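Local coordinates for argininosuccinate lyase (Chelativorans sp., PDB 6RXA), which belongs to the aspartase/fumarase superfamily and, as an EDDS lyase, breaks C-N bonds, probably releasing fumarate from N-substituted aspartates such as argininosuccinate, at residues A[266-276]-A[348-359]. The protein carries 2 engineered substitutions. Sequence-based numbering, arbitrary orientation.
Sequences EYQVAELDASF and TLHPNKERMRQY
His350 and Asp273 meet almost in one plane, ring and carboxylate 24° apart: NE2 of His350 donates to OD1 of Asp273 at 2.9 Å, on the anti side of the carboxylate. The bond extends from His350, a strand residue of a two-residue antiparallel ribbon that ties the segment after helix 236-262 to the link between helices 329-348 and 353-362 in this largely helical aspartase/fumarase-fold lyase. Glu271 and His350 form its hydrogen-bonded pair, with reciprocal N-H to O bonds; Ala270 and Pro351 are the non-hydrogen-bonded pair. Where the ribbon ends, Asn352 N donates to Val269 O at 2.8 Å, and Asn352 is the N-cap of the following helix, its OD1 accepting from Arg355 N. That helix packs on Val269, whose CB lies 3.7 Å from Met356 CG. The Arg355 chain bends at chi2 (84°) and chi3, which lays its guanidinium against the amide of Gln268, stacked over one face with the planes 17° apart. One turn on, Tyr359 OH donates to Tyr267 O at 2.7 Å, and CE2 of the same ring lies 3.4 Å from Val269 CG1; Glu266 of the second subunit also packs on Tyr359. At the far end, a water accepts from Asp273 N and donates to Thr348 OG1, which is also hydrogen-bonded to Gly344 O. Asp273 OD2 accepts from Ser275 N, closing an Asx turn, and from the opposite face of the carboxylate plane Ser275 OG donates to it at 2.7 Å.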
ATOM      1  N   GLU A 266     -28.518  14.792 -11.383  1.00 13.71           N
ATOM      2  CA  GLU A 266     -28.679  14.489 -12.797  1.00 13.65           C
ATOM      3  C   GLU A 266     -29.286  13.119 -13.050  1.00 14.03           C
ATOM      4  O   GLU A 266     -30.157  12.989 -13.929  1.00 14.16           O
ATOM      5  CB  GLU A 266     -27.306  14.590 -13.464  1.00 14.58           C
ATOM      6  CG  GLU A 266     -26.723  16.006 -13.479  1.00 15.13           C
ATOM      7  CD  GLU A 266     -26.071  16.435 -12.181  1.00 15.31           C
ATOM      8  OE1 GLU A 266     -25.863  15.585 -11.287  1.00 14.17           O
ATOM      9  OE2 GLU A 266     -25.758  17.641 -12.078  1.00 15.93           O
ATOM     10  N   TYR A 267     -28.850  12.078 -12.343  1.00 13.64           N
ATOM     11  CA  TYR A 267     -29.511  10.790 -12.505  1.00 13.70           C
ATOM     12  C   TYR A 267     -30.895  10.829 -11.869  1.00 14.44           C
ATOM     13  O   TYR A 267     -31.895  10.481 -12.503  1.00 15.33           O
ATOM     14  CB  TYR A 267     -28.755   9.667 -11.813  1.00 13.10           C
ATOM     15  CG  TYR A 267     -27.484   9.083 -12.415  1.00 12.65           C
ATOM     16  CD1 TYR A 267     -26.415   9.886 -12.814  1.00 12.73           C
ATOM     17  CD2 TYR A 267     -27.312   7.702 -12.479  1.00 12.52           C
ATOM     18  CE1 TYR A 267     -25.239   9.335 -13.285  1.00 13.37           C
ATOM     19  CE2 TYR A 267     -26.133   7.147 -12.954  1.00 12.94           C
ATOM     20  CZ  TYR A 267     -25.100   7.968 -13.344  1.00 13.55           C
ATOM     21  OH  TYR A 267     -23.914   7.431 -13.779  1.00 14.35           O
ATOM     22  N   GLN A 268     -30.947  11.219 -10.589  1.00 14.18           N
ATOM     23  CA  GLN A 268     -32.171  11.309  -9.794  1.00 16.67           C
ATOM     24  C   GLN A 268     -33.045  10.062  -9.917  1.00 16.84           C
ATOM     25  O   GLN A 268     -34.276  10.141  -9.978  1.00 19.63           O
ATOM     26  CB  GLN A 268     -32.943  12.610 -10.033  1.00 24.66           C
ATOM     27  CG  GLN A 268     -33.118  13.038 -11.455  1.00 38.32           C
ATOM     28  CD  GLN A 268     -33.848  14.366 -11.551  1.00 49.08           C
ATOM     29  OE1 GLN A 268     -34.258  14.940 -10.540  1.00 42.08           O
ATOM     30  NE2 GLN A 268     -34.010  14.864 -12.769  1.00 60.65           N
ATOM     31  N   VAL A 269     -32.414   8.889  -9.869  1.00 16.91           N
ATOM     32  CA  VAL A 269     -33.187   7.648  -9.851  1.00 18.34           C
ATOM     33  C   VAL A 269     -33.322   7.043  -8.461  1.00 17.81           C
ATOM     34  O   VAL A 269     -34.077   6.074  -8.296  1.00 17.05           O
ATOM     35  CB  VAL A 269     -32.664   6.595 -10.848  1.00 18.02           C
ATOM     36  CG1 VAL A 269     -32.842   7.103 -12.280  1.00 19.27           C
ATOM     37  CG2 VAL A 269     -31.234   6.265 -10.521  1.00 14.69           C
ATOM     38  N   ALA A 270     -32.625   7.576  -7.460  1.00 16.01           N
ATOM     39  CA  ALA A 270     -32.865   7.187  -6.087  1.00 16.33           C
ATOM     40  C   ALA A 270     -32.595   8.400  -5.212  1.00 16.55           C
ATOM     41  O   ALA A 270     -31.900   9.340  -5.609  1.00 16.22           O
ATOM     42  CB  ALA A 270     -31.987   6.020  -5.626  1.00 16.49           C
ATOM     43  N   GLU A 271     -33.163   8.366  -4.014  1.00 16.44           N
ATOM     44  CA  GLU A 271     -32.952   9.416  -3.029  1.00 15.73           C
ATOM     45  C   GLU A 271     -32.659   8.777  -1.682  1.00 15.06           C
ATOM     46  O   GLU A 271     -33.359   7.844  -1.272  1.00 15.86           O
ATOM     47  CB  GLU A 271     -34.188  10.312  -2.927  1.00 18.89           C
ATOM     48  CG  GLU A 271     -33.950  11.565  -2.092  1.00 25.75           C
ATOM     49  CD  GLU A 271     -35.103  12.567  -2.139  1.00 30.96           C
ATOM     50  OE1 GLU A 271     -35.110  13.476  -1.288  1.00 30.28           O
ATOM     51  OE2 GLU A 271     -35.987  12.461  -3.020  1.00 30.70           O
ATOM     52  N   LEU A 272     -31.633   9.273  -1.000  1.00 13.97           N
ATOM     53  CA  LEU A 272     -31.374   8.822   0.352  1.00 14.32           C
ATOM     54  C   LEU A 272     -32.504   9.255   1.271  1.00 14.87           C
ATOM     55  O   LEU A 272     -33.075  10.340   1.125  1.00 14.60           O
ATOM     56  CB  LEU A 272     -30.093   9.463   0.864  1.00 14.02           C
ATOM     57  CG  LEU A 272     -28.803   8.971   0.226  1.00 15.37           C
ATOM     58  CD1 LEU A 272     -27.624   9.835   0.682  1.00 15.73           C
ATOM     59  CD2 LEU A 272     -28.529   7.503   0.561  1.00 16.91           C
ATOM     60  N   ASP A 273     -32.815   8.411   2.247  1.00 15.54           N
ATOM     61  CA  ASP A 273     -33.661   8.872   3.340  1.00 15.86           C
ATOM     62  C   ASP A 273     -33.014  10.091   3.994  1.00 15.76           C
ATOM     63  O   ASP A 273     -31.792  10.161   4.144  1.00 14.38           O
ATOM     64  CB  ASP A 273     -33.841   7.774   4.383  1.00 16.72           C
ATOM     65  CG  ASP A 273     -34.965   8.079   5.341  1.00 18.48           C
ATOM     66  OD1 ASP A 273     -36.135   7.837   4.960  1.00 20.03           O
ATOM     67  OD2 ASP A 273     -34.684   8.596   6.443  1.00 18.40           O
ATOM     68  N   ALA A 274     -33.853  11.050   4.393  1.00 16.53           N
ATOM     69  CA  ALA A 274     -33.364  12.250   5.058  1.00 17.15           C
ATOM     70  C   ALA A 274     -32.439  11.933   6.225  1.00 16.25           C
ATOM     71  O   ALA A 274     -31.488  12.679   6.485  1.00 16.51           O
ATOM     72  CB  ALA A 274     -34.549  13.063   5.597  1.00 19.88           C
ATOM     73  N   SER A 275     -32.698  10.832   6.934  1.00 15.22           N
ATOM     74  CA  SER A 275     -31.911  10.469   8.104  1.00 15.73           C
ATOM     75  C   SER A 275     -30.514   9.981   7.759  1.00 15.01           C
ATOM     76  O   SER A 275     -29.710   9.758   8.672  1.00 15.73           O
ATOM     77  CB  SER A 275     -32.649   9.399   8.917  1.00 16.98           C
ATOM     78  OG  SER A 275     -32.742   8.160   8.230  1.00 17.71           O
ATOM     79  N   PHE A 276     -30.203   9.813   6.474  1.00 14.19           N
ATOM     80  CA  PHE A 276     -28.878   9.400   6.027  1.00 14.47           C
ATOM     81  C   PHE A 276     -28.198  10.461   5.173  1.00 15.11           C
ATOM     82  O   PHE A 276     -27.153  10.183   4.570  1.00 14.85           O
ATOM     83  CB  PHE A 276     -28.952   8.050   5.305  1.00 14.47           C
ATOM     84  CG  PHE A 276     -29.122   6.904   6.244  1.00 14.90           C
ATOM     85  CD1 PHE A 276     -28.030   6.397   6.927  1.00 14.99           C
ATOM     86  CD2 PHE A 276     -30.371   6.379   6.510  1.00 15.54           C
ATOM     87  CE1 PHE A 276     -28.182   5.372   7.835  1.00 14.92           C
ATOM     88  CE2 PHE A 276     -30.520   5.349   7.417  1.00 15.60           C
ATOM     89  CZ  PHE A 276     -29.428   4.850   8.078  1.00 15.14           C
ATOM     90  N   THR A 348     -33.522   1.912   3.841  1.00 14.39           N
ATOM     91  CA  THR A 348     -34.376   3.085   3.737  1.00 14.19           C
ATOM     92  C   THR A 348     -34.292   3.795   2.393  1.00 15.02           C
ATOM     93  O   THR A 348     -34.941   4.835   2.231  1.00 16.34           O
ATOM     94  CB  THR A 348     -34.056   4.088   4.857  1.00 14.52           C
ATOM     95  OG1 THR A 348     -32.715   4.577   4.743  1.00 13.85           O
ATOM     96  CG2 THR A 348     -34.220   3.437   6.211  1.00 14.43           C
ATOM     97  N   LEU A 349     -33.538   3.266   1.434  1.00 14.94           N
ATOM     98  CA  LEU A 349     -33.381   3.957   0.160  1.00 14.37           C
ATOM     99  C   LEU A 349     -34.718   4.110  -0.558  1.00 14.82           C
ATOM    100  O   LEU A 349     -35.553   3.201  -0.563  1.00 16.28           O
ATOM    101  CB  LEU A 349     -32.420   3.181  -0.738  1.00 14.69           C
ATOM    102  CG  LEU A 349     -31.936   3.891  -1.998  1.00 15.95           C
ATOM    103  CD1 LEU A 349     -31.080   5.098  -1.657  1.00 16.18           C
ATOM    104  CD2 LEU A 349     -31.147   2.917  -2.861  1.00 16.82           C
ATOM    105  N   HIS A 350     -34.912   5.273  -1.162  1.00 15.16           N
ATOM    106  CA  HIS A 350     -36.138   5.562  -1.904  1.00 15.65           C
ATOM    107  C   HIS A 350     -35.871   5.550  -3.405  1.00 16.07           C
ATOM    108  O   HIS A 350     -35.444   6.571  -3.964  1.00 17.47           O
ATOM    109  CB  HIS A 350     -36.690   6.932  -1.482  1.00 17.27           C
ATOM    110  CG  HIS A 350     -36.938   7.058  -0.013  1.00 21.37           C
ATOM    111  ND1 HIS A 350     -38.107   6.626   0.577  1.00 23.64           N
ATOM    112  CD2 HIS A 350     -36.170   7.553   0.986  1.00 23.95           C
ATOM    113  CE1 HIS A 350     -38.046   6.848   1.878  1.00 25.10           C
ATOM    114  NE2 HIS A 350     -36.874   7.393   2.153  1.00 24.25           N
ATOM    115  N   PRO A 351     -36.150   4.458  -4.111  1.00 17.14           N
ATOM    116  CA  PRO A 351     -35.999   4.488  -5.572  1.00 16.57           C
ATOM    117  C   PRO A 351     -37.098   5.324  -6.212  1.00 16.85           C
ATOM    118  O   PRO A 351     -38.239   5.335  -5.748  1.00 18.18           O
ATOM    119  CB  PRO A 351     -36.125   3.016  -5.969  1.00 17.97           C
ATOM    120  CG  PRO A 351     -36.956   2.395  -4.888  1.00 20.50           C
ATOM    121  CD  PRO A 351     -36.621   3.152  -3.613  1.00 19.78           C
ATOM    122  N   ASN A 352     -36.733   6.063  -7.265  1.00 16.55           N
ATOM    123  CA  ASN A 352     -37.707   6.799  -8.077  0.59 16.29           C
ATOM    124  C   ASN A 352     -38.117   5.875  -9.214  1.00 16.55           C
ATOM    125  O   ASN A 352     -37.495   5.852 -10.278  1.00 17.06           O
ATOM    126  CB  ASN A 352     -37.111   8.086  -8.629  0.59 17.07           C
ATOM    127  CG  ASN A 352     -38.129   8.931  -9.409  0.59 18.36           C
ATOM    128  OD1 ASN A 352     -39.131   8.435  -9.945  0.59 17.96           O
ATOM    129  ND2 ASN A 352     -37.851  10.225  -9.488  0.59 22.76           N
ATOM    130  N   LYS A 353     -39.177   5.092  -8.986  1.00 16.27           N
ATOM    131  CA  LYS A 353     -39.515   4.020  -9.918  1.00 16.78           C
ATOM    132  C   LYS A 353     -39.868   4.565 -11.291  1.00 17.77           C
ATOM    133  O   LYS A 353     -39.520   3.956 -12.312  1.00 17.75           O
ATOM    134  CB  LYS A 353     -40.661   3.174  -9.368  1.00 16.85           C
ATOM    135  CG  LYS A 353     -40.313   2.457  -8.076  1.00 18.42           C
ATOM    136  CD  LYS A 353     -41.416   1.488  -7.689  1.00 21.05           C
ATOM    137  CE  LYS A 353     -41.116   0.799  -6.374  1.00 23.06           C
ATOM    138  NZ  LYS A 353     -42.189  -0.162  -5.981  1.00 25.18           N
ATOM    139  N   GLU A 354     -40.556   5.711 -11.341  1.00 18.79           N
ATOM    140  CA  GLU A 354     -40.969   6.252 -12.633  1.00 20.28           C
ATOM    141  C   GLU A 354     -39.764   6.700 -13.448  1.00 18.39           C
ATOM    142  O   GLU A 354     -39.693   6.437 -14.656  1.00 18.74           O
ATOM    143  CB  GLU A 354     -41.942   7.418 -12.439  1.00 30.89           C
ATOM    144  CG  GLU A 354     -43.361   7.024 -12.075  1.00 56.83           C
ATOM    145  CD  GLU A 354     -44.353   8.161 -12.296  1.00 85.01           C
ATOM    146  OE1 GLU A 354     -44.079   9.041 -13.141  1.00 93.43           O
ATOM    147  OE2 GLU A 354     -45.405   8.175 -11.623  1.00 96.37           O
ATOM    148  N   ARG A 355     -38.815   7.386 -12.817  1.00 18.12           N
ATOM    149  CA  ARG A 355     -37.637   7.839 -13.550  1.00 17.28           C
ATOM    150  C   ARG A 355     -36.774   6.656 -13.973  1.00 16.19           C
ATOM    151  O   ARG A 355     -36.227   6.650 -15.082  1.00 17.05           O
ATOM    152  CB  ARG A 355     -36.859   8.838 -12.696  1.00 19.11           C
ATOM    153  CG  ARG A 355     -35.647   9.469 -13.342  1.00 24.79           C
ATOM    154  CD  ARG A 355     -35.934  10.688 -14.214  1.00 36.54           C
ATOM    155  NE  ARG A 355     -36.661  11.837 -13.640  1.00 49.60           N
ATOM    156  CZ  ARG A 355     -36.653  12.281 -12.378  1.00 59.67           C
ATOM    157  NH1 ARG A 355     -35.987  11.672 -11.406  1.00 70.04           N
ATOM    158  NH2 ARG A 355     -37.369  13.360 -12.088  1.00 55.29           N
ATOM    159  N   MET A 356     -36.641   5.646 -13.112  1.00 15.69           N
ATOM    160  CA  MET A 356     -35.902   4.445 -13.485  1.00 14.78           C
ATOM    161  C   MET A 356     -36.488   3.819 -14.746  1.00 15.26           C
ATOM    162  O   MET A 356     -35.757   3.487 -15.685  1.00 16.29           O
ATOM    163  CB  MET A 356     -35.958   3.431 -12.344  1.00 15.21           C
ATOM    164  CG  MET A 356     -35.043   3.726 -11.165  1.00 15.42           C
ATOM    165  SD  MET A 356     -35.306   2.521  -9.849  1.00 18.28           S
ATOM    166  CE  MET A 356     -33.899   2.852  -8.794  1.00 17.56           C
ATOM    167  N   ARG A 357     -37.810   3.661 -14.779  1.00 15.31           N
ATOM    168  CA  ARG A 357     -38.464   3.103 -15.961  1.00 16.67           C
ATOM    169  C   ARG A 357     -38.277   4.012 -17.167  1.00 17.08           C
ATOM    170  O   ARG A 357     -38.041   3.532 -18.287  1.00 18.26           O
ATOM    171  CB  ARG A 357     -39.951   2.906 -15.673  1.00 20.28           C
ATOM    172  CG  ARG A 357     -40.719   2.191 -16.775  1.00 34.00           C
ATOM    173  CD  ARG A 357     -42.221   2.115 -16.409  1.00 58.27           C
ATOM    174  NE  ARG A 357     -42.453   2.013 -14.961  1.00 76.40           N
ATOM    175  CZ  ARG A 357     -43.014   2.960 -14.200  1.00 76.19           C
ATOM    176  NH1 ARG A 357     -43.163   2.758 -12.896  1.00 61.06           N
ATOM    177  NH2 ARG A 357     -43.437   4.101 -14.733  1.00 84.60           N
ATOM    178  N   GLN A 358     -38.381   5.329 -16.970  1.00 16.82           N
ATOM    179  CA  GLN A 358     -38.223   6.258 -18.085  1.00 17.47           C
ATOM    180  C   GLN A 358     -36.864   6.090 -18.752  1.00 16.63           C
ATOM    181  O   GLN A 358     -36.768   5.971 -19.978  1.00 17.40           O
ATOM    182  CB  GLN A 358     -38.383   7.699 -17.602  1.00 20.59           C
ATOM    183  CG  GLN A 358     -38.180   8.733 -18.686  1.00 28.84           C
ATOM    184  CD  GLN A 358     -38.341  10.156 -18.187  1.00 43.45           C
ATOM    185  OE1 GLN A 358     -38.447  10.400 -16.983  1.00 37.67           O
ATOM    186  NE2 GLN A 358     -38.360  11.104 -19.114  1.00 61.62           N
ATOM    187  N   TYR A 359     -35.790   6.107 -17.965  1.00 15.70           N
ATOM    188  CA  TYR A 359     -34.469   5.912 -18.544  1.00 15.78           C
ATOM    189  C   TYR A 359     -34.396   4.583 -19.288  1.00 16.04           C
ATOM    190  O   TYR A 359     -33.891   4.517 -20.413  1.00 16.28           O
ATOM    191  CB  TYR A 359     -33.403   5.945 -17.460  1.00 15.93           C
ATOM    192  CG  TYR A 359     -33.136   7.296 -16.852  1.00 18.77           C
ATOM    193  CD1 TYR A 359     -33.670   8.459 -17.384  1.00 21.71           C
ATOM    194  CD2 TYR A 359     -32.351   7.406 -15.730  1.00 17.53           C
ATOM    195  CE1 TYR A 359     -33.403   9.701 -16.806  1.00 20.55           C
ATOM    196  CE2 TYR A 359     -32.072   8.629 -15.165  1.00 17.14           C
ATOM    197  CZ  TYR A 359     -32.595   9.766 -15.685  1.00 18.17           C
ATOM    198  OH  TYR A 359     -32.317  10.987 -15.092  1.00 18.84           O
TER
HETATM  199  O   HOH W   1     -31.452   5.763   2.537  1.00 14.86           O